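Ubiquinone biosynthesis accessory factor UbiJ (Escherichia coli, PDB 6H6O) binds hydrophobic ubiquinone biosynthetic intermediates through its SCP2 domain and is essential for the stability of the Ubi complex in aerobic ubiquinone synthesis. Local coordinates at residues Arg93-Gln96 against Gln97-Leu101; Leu122-Leu125 against Ala126-Asp129. One frame throughout, in Å; residues are numbered along the deposited sequence.

Contact 1: residues Arg93-Gln96 against Gln97-Leu101; sequences RDRQ and QLTAL. With CA (calcium ion), chain H.
D94 OD1 accepts from Q97 N at 3.2 Å, a nearly straight bond (170°) that runs in close to the C-O axis of the carboxylate. The side chain can reach that amide because CG stands between the backbone N and the carbonyl carbon (chi1 45°), folding the acid back over the first turn. An aspartate suits the place: it is long enough to reach an N-H of the first turn, where the helix supplies no i-4 carbonyl, and its negative charge probably suits the positive end of the helix dipole. D94 is thus the N-cap of helix 95-104 in the SCP2 domain, and its own O starts the ladder of i to i+4 bonds by accepting from L98 N at 3.0 Å, in the carbonyl plane. R95 O takes T99 N at 2.8 Å and Q96 O takes A100 N. T99 OG1 also donates to R95 O at 2.7 Å, as helical threonines often do, though the hydroxyl's place is less sure.

R95 bends at chi2 (58°), which carries the guanidinium forward along the helix, with L98 CD2 at its edge, 3.4 Å from NH1, and T99 CB over one face toward the rim, a fit made uncertain by that hydroxyl. Shortening R95 to an alanine would remove the chain lying against L98 and Q117 and would probably open a gap between this turn and helix 113-128. Before the cap, the extended R93 lies beside Q97, which bends at chi2, the amide at the edge of the guanidinium. R93 NH2 and Q97 NE2, 3.4 Å apart, are both donors and do not bond; NE2 hydrogen-bonds to K91 O. R93 O binds a calcium ion at 2.5 Å together with two waters, D124 and E127.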
ATOM      1  N   ARG A  93      12.397   5.463  -9.901  1.00 41.83           N
ATOM      2  CA  ARG A  93      13.685   4.760  -9.816  1.00 41.55           C
ATOM      3  C   ARG A  93      14.863   5.685  -9.505  1.00 43.69           C
ATOM      4  O   ARG A  93      15.776   5.277  -8.783  1.00 43.25           O
ATOM      5  CB  ARG A  93      13.958   3.955 -11.097  1.00 43.50           C
ATOM      6  CG  ARG A  93      12.949   2.840 -11.349  1.00 57.25           C
ATOM      7  CD  ARG A  93      13.101   2.233 -12.730  1.00 70.91           C
ATOM      8  NE  ARG A  93      12.112   1.180 -12.971  1.00 83.59           N
ATOM      9  CZ  ARG A  93      10.916   1.379 -13.519  1.00101.76           C
ATOM     10  NH1 ARG A  93      10.085   0.362 -13.700  1.00 89.65           N
ATOM     11  NH2 ARG A  93      10.542   2.599 -13.890  1.00 91.18           N
ATOM     12  N   ASP A  94      14.854   6.914 -10.058  1.00 38.71           N
ATOM     13  CA  ASP A  94      15.919   7.911  -9.877  1.00 38.08           C
ATOM     14  C   ASP A  94      15.427   9.321 -10.235  1.00 42.03           C
ATOM     15  O   ASP A  94      14.283   9.472 -10.675  1.00 41.38           O
ATOM     16  CB  ASP A  94      17.172   7.541 -10.716  1.00 40.67           C
ATOM     17  CG  ASP A  94      16.899   7.109 -12.148  1.00 52.75           C
ATOM     18  OD1 ASP A  94      16.037   7.736 -12.807  1.00 52.74           O
ATOM     19  OD2 ASP A  94      17.584   6.177 -12.626  1.00 60.83           O
ATOM     20  N   ARG A  95      16.287  10.349 -10.049  1.00 38.50           N
ATOM     21  CA  ARG A  95      15.988  11.752 -10.365  1.00 38.36           C
ATOM     22  C   ARG A  95      15.597  11.960 -11.845  1.00 41.28           C
ATOM     23  O   ARG A  95      14.758  12.818 -12.122  1.00 40.86           O
ATOM     24  CB  ARG A  95      17.151  12.687  -9.927  1.00 40.77           C
ATOM     25  CG  ARG A  95      17.063  14.180 -10.340  1.00 57.02           C
ATOM     26  CD  ARG A  95      15.811  14.911  -9.857  1.00 70.60           C
ATOM     27  NE  ARG A  95      15.510  16.080 -10.689  1.00 83.86           N
ATOM     28  CZ  ARG A  95      14.299  16.611 -10.846  1.00 98.87           C
ATOM     29  NH1 ARG A  95      13.248  16.076 -10.243  1.00 83.55           N
ATOM     30  NH2 ARG A  95      14.130  17.673 -11.622  1.00 89.83           N
ATOM     31  N   GLN A  96      16.177  11.171 -12.779  1.00 37.70           N
ATOM     32  CA  GLN A  96      15.871  11.265 -14.214  1.00 38.01           C
ATOM     33  C   GLN A  96      14.393  10.988 -14.446  1.00 38.62           C
ATOM     34  O   GLN A  96      13.699  11.785 -15.087  1.00 38.04           O
ATOM     35  CB  GLN A  96      16.641  10.220 -15.018  1.00 40.65           C
ATOM     36  CG  GLN A  96      18.141  10.293 -14.959  1.00 63.68           C
ATOM     37  CD  GLN A  96      18.636   9.427 -16.076  1.00 87.43           C
ATOM     38  OE1 GLN A  96      18.797   8.209 -15.934  1.00 83.51           O
ATOM     39  NE2 GLN A  96      18.779  10.021 -17.247  1.00 81.24           N
ATOM     40  N   GLN A  97      13.933   9.828 -13.942  1.00 32.94           N
ATOM     41  CA  GLN A  97      12.558   9.372 -14.014  1.00 32.33           C
ATOM     42  C   GLN A  97      11.663  10.369 -13.308  1.00 33.35           C
ATOM     43  O   GLN A  97      10.575  10.663 -13.808  1.00 32.92           O
ATOM     44  CB  GLN A  97      12.417   7.973 -13.390  1.00 33.77           C
ATOM     45  CG  GLN A  97      12.785   6.838 -14.344  1.00 51.88           C
ATOM     46  CD  GLN A  97      11.713   6.609 -15.387  1.00 73.20           C
ATOM     47  OE1 GLN A  97      11.756   7.165 -16.491  1.00 69.64           O
ATOM     48  NE2 GLN A  97      10.711   5.805 -15.050  1.00 64.30           N
ATOM     49  N   LEU A  98      12.138  10.935 -12.172  1.00 27.25           N
ATOM     50  CA  LEU A  98      11.363  11.926 -11.440  1.00 24.65           C
ATOM     51  C   LEU A  98      11.154  13.179 -12.302  1.00 28.72           C
ATOM     52  O   LEU A  98      10.023  13.667 -12.378  1.00 27.32           O
ATOM     53  CB  LEU A  98      12.015  12.246 -10.072  1.00 23.34           C
ATOM     54  CG  LEU A  98      11.387  13.352  -9.218  1.00 25.94           C
ATOM     55  CD1 LEU A  98       9.962  12.994  -8.793  1.00 24.24           C
ATOM     56  CD2 LEU A  98      12.263  13.665  -8.004  1.00 27.86           C
ATOM     57  N   THR A  99      12.213  13.652 -12.995  1.00 25.15           N
ATOM     58  CA  THR A  99      12.131  14.826 -13.874  1.00 25.69           C
ATOM     59  C   THR A  99      11.148  14.566 -15.030  1.00 28.22           C
ATOM     60  O   THR A  99      10.333  15.439 -15.335  1.00 26.37           O
ATOM     61  CB  THR A  99      13.534  15.250 -14.386  1.00 34.89           C
ATOM     62  OG1 THR A  99      14.464  15.210 -13.306  1.00 34.52           O
ATOM     63  CG2 THR A  99      13.538  16.647 -14.983  1.00 32.81           C
ATOM     64  N   ALA A 100      11.216  13.365 -15.645  1.00 25.78           N
ATOM     65  CA  ALA A 100      10.319  12.970 -16.735  1.00 27.27           C
ATOM     66  C   ALA A 100       8.869  12.918 -16.247  1.00 30.03           C
ATOM     67  O   ALA A 100       7.981  13.381 -16.960  1.00 28.64           O
ATOM     68  CB  ALA A 100      10.738  11.629 -17.312  1.00 28.52           C
ATOM     69  N   LEU A 101       8.638  12.410 -15.006  1.00 26.78           N
ATOM     70  CA  LEU A 101       7.291  12.327 -14.423  1.00 26.85           C
ATOM     71  C   LEU A 101       6.710  13.698 -14.130  1.00 26.68           C
ATOM     72  O   LEU A 101       5.517  13.913 -14.346  1.00 25.26           O
ATOM     73  CB  LEU A 101       7.257  11.419 -13.188  1.00 27.18           C
ATOM     74  CG  LEU A 101       7.491   9.914 -13.493  1.00 33.58           C
ATOM     75  CD1 LEU A 101       7.857   9.141 -12.281  1.00 33.99           C
ATOM     76  CD2 LEU A 101       6.320   9.273 -14.241  1.00 37.93           C
TER
HETATM   77 CA    CA H 206      16.732   2.991  -8.405  1.00 58.27          CA
HETATM   78  O   HOH W   1      14.946   3.525  -6.614  1.00 47.67           O
HETATM   79  O   HOH W   2      19.010   2.129  -9.229  1.00 61.90           O

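Contact 2: residues Leu122-Leu125 against Ala126-Asp129; sequences LADL and AEFD. With CA (calcium ion), chain G; CA (calcium ion), chain H.
The C-terminal turns of helix 113-128 carry two calcium sites, and D124 and E127, one turn apart, reach the same ion. D124 OD1 lies 2.7 Å from it and E127 OE1 2.9 Å. Both acids hold CG anti to the backbone N (chi1 -165° for D124 and -161° for E127), and the longer glutamate stays extended beyond CG, so the two carboxylates arrive at one ion from the same helix face. Their oxygens, OD1 and OE1, stand 4.4 Å apart as like charges, a proximity the calcium would probably ease; R93 O and two waters add to the shell.

This is the last helix of the SCP2 domain, and its end is built from backbone: A126 N donates to L122 O, F128 N to D124 O, and D129 N to L125 O at 2.9 Å. D129 then leaves helical geometry, which turns its carbonyl toward the second calcium, 2.3 Å from D129 O and 2.2 Å from A126 O. A131 O and three waters fill further places. One of those waters donates to D129 OD2 at 2.7 Å, and S33 OG bonds to the same oxygen. On the last turn, L125 CD2 meets F128 CD2 at 4.2 Å, while the small A126 lets the helix lie close against F29 and L30 of helix 14-30.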
ATOM      1  N   LEU A 122      17.341   9.243  -1.893  1.00 18.09           N
ATOM      2  CA  LEU A 122      17.477   8.359  -0.729  1.00 17.37           C
ATOM      3  C   LEU A 122      16.974   6.952  -1.050  1.00 21.83           C
ATOM      4  O   LEU A 122      17.697   5.988  -0.763  1.00 19.88           O
ATOM      5  CB  LEU A 122      16.769   8.937   0.529  1.00 16.34           C
ATOM      6  CG  LEU A 122      16.637   8.020   1.761  1.00 19.10           C
ATOM      7  CD1 LEU A 122      17.998   7.546   2.282  1.00 19.37           C
ATOM      8  CD2 LEU A 122      15.824   8.696   2.868  1.00 18.46           C
ATOM      9  N   ALA A 123      15.773   6.816  -1.666  1.00 18.13           N
ATOM     10  CA  ALA A 123      15.237   5.496  -2.034  1.00 18.89           C
ATOM     11  C   ALA A 123      16.179   4.776  -3.027  1.00 23.59           C
ATOM     12  O   ALA A 123      16.389   3.560  -2.902  1.00 22.77           O
ATOM     13  CB  ALA A 123      13.840   5.641  -2.625  1.00 19.88           C
ATOM     14  N   ASP A 124      16.760   5.544  -3.983  1.00 20.53           N
ATOM     15  CA  ASP A 124      17.708   5.013  -4.971  1.00 21.46           C
ATOM     16  C   ASP A 124      18.957   4.458  -4.248  1.00 22.46           C
ATOM     17  O   ASP A 124      19.367   3.328  -4.504  1.00 21.06           O
ATOM     18  CB  ASP A 124      18.103   6.108  -5.978  1.00 24.73           C
ATOM     19  CG  ASP A 124      18.792   5.597  -7.244  1.00 39.03           C
ATOM     20  OD1 ASP A 124      18.811   4.367  -7.456  1.00 38.18           O
ATOM     21  OD2 ASP A 124      19.301   6.438  -8.028  1.00 48.54           O
ATOM     22  N   LEU A 125      19.481   5.214  -3.263  1.00 19.73           N
ATOM     23  CA  LEU A 125      20.655   4.779  -2.508  1.00 19.98           C
ATOM     24  C   LEU A 125      20.324   3.623  -1.573  1.00 21.37           C
ATOM     25  O   LEU A 125      21.190   2.780  -1.327  1.00 19.67           O
ATOM     26  CB  LEU A 125      21.283   5.953  -1.759  1.00 20.00           C
ATOM     27  CG  LEU A 125      21.989   6.986  -2.679  1.00 23.74           C
ATOM     28  CD1 LEU A 125      22.340   8.244  -1.923  1.00 23.30           C
ATOM     29  CD2 LEU A 125      23.262   6.406  -3.324  1.00 24.00           C
ATOM     30  N   ALA A 126      19.064   3.556  -1.078  1.00 19.10           N
ATOM     31  CA  ALA A 126      18.620   2.463  -0.205  1.00 19.59           C
ATOM     32  C   ALA A 126      18.568   1.120  -0.935  1.00 24.58           C
ATOM     33  O   ALA A 126      18.739   0.057  -0.322  1.00 24.92           O
ATOM     34  CB  ALA A 126      17.275   2.797   0.448  1.00 19.62           C
ATOM     35  N   GLU A 127      18.335   1.177  -2.249  1.00 22.90           N
ATOM     36  CA  GLU A 127      18.343  -0.003  -3.110  1.00 24.39           C
ATOM     37  C   GLU A 127      19.802  -0.391  -3.415  1.00 26.79           C
ATOM     38  O   GLU A 127      20.129  -1.583  -3.449  1.00 25.92           O
ATOM     39  CB  GLU A 127      17.597   0.306  -4.402  1.00 27.11           C
ATOM     40  CG  GLU A 127      17.146  -0.926  -5.169  1.00 40.95           C
ATOM     41  CD  GLU A 127      16.592  -0.660  -6.558  1.00 69.85           C
ATOM     42  OE1 GLU A 127      16.776   0.466  -7.077  1.00 59.56           O
ATOM     43  OE2 GLU A 127      15.997  -1.595  -7.142  1.00 70.08           O
ATOM     44  N   PHE A 128      20.685   0.626  -3.633  1.00 21.72           N
ATOM     45  CA  PHE A 128      22.111   0.406  -3.905  1.00 20.65           C
ATOM     46  C   PHE A 128      22.788  -0.291  -2.722  1.00 23.46           C
ATOM     47  O   PHE A 128      23.598  -1.199  -2.902  1.00 24.05           O
ATOM     48  CB  PHE A 128      22.816   1.752  -4.222  1.00 21.64           C
ATOM     49  CG  PHE A 128      24.291   1.809  -3.865  1.00 23.13           C
ATOM     50  CD1 PHE A 128      25.246   1.173  -4.659  1.00 25.42           C
ATOM     51  CD2 PHE A 128      24.722   2.477  -2.723  1.00 24.37           C
ATOM     52  CE1 PHE A 128      26.600   1.199  -4.310  1.00 27.33           C
ATOM     53  CE2 PHE A 128      26.073   2.490  -2.366  1.00 26.81           C
ATOM     54  CZ  PHE A 128      27.004   1.853  -3.163  1.00 26.09           C
ATOM     55  N   ASP A 129      22.526   0.217  -1.523  1.00 19.77           N
ATOM     56  CA  ASP A 129      23.108  -0.282  -0.298  1.00 18.77           C
ATOM     57  C   ASP A 129      22.473  -1.658   0.044  1.00 23.32           C
ATOM     58  O   ASP A 129      21.280  -1.708   0.305  1.00 20.97           O
ATOM     59  CB  ASP A 129      22.922   0.748   0.819  1.00 19.59           C
ATOM     60  CG  ASP A 129      23.340   0.239   2.162  1.00 24.08           C
ATOM     61  OD1 ASP A 129      24.317  -0.492   2.225  1.00 29.29           O
ATOM     62  OD2 ASP A 129      22.674   0.568   3.144  1.00 23.98           O
TER
HETATM   63 CA    CA G 205      19.178  -1.426   1.279  1.00 21.94          CA
HETATM   64 CA    CA H 206      16.732   2.991  -8.405  1.00 58.27          CA
HETATM   65  O   HOH W   3      19.997   0.223   2.715  1.00 20.10           O
HETATM   66  O   HOH W   4      18.376  -3.107  -0.064  1.00 38.74           O
HETATM   67  O   HOH W   5      17.168  -0.984   2.485  1.00 18.92           O
HETATM   68  O   HOH W   1      14.946   3.525  -6.614  1.00 47.67           O
HETATM   69  O   HOH W   2      19.010   2.129  -9.229  1.00 61.90           O

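Overall arrangement
Contact 1 comes first along the chain, at the start of helix 95-104, and contact 2 follows at the end of helix 113-128; strand 107-111, an edge strand of the mixed sheet within this chain, comes between the two helices in the sequence. Their centres are about 14 Å apart, yet the two meet where R93 and D94 approach D124. A shared calcium ion and two shared waters tie the residues before the first helix to the last turns of the second. L98 and R95 add side-chain contacts on helix 113-128, which is thus joined to helix 95-104 by packing and to R93, just before it, through the metal, contact 1 at the surface of the SCP2 domain and contact 2 partly buried.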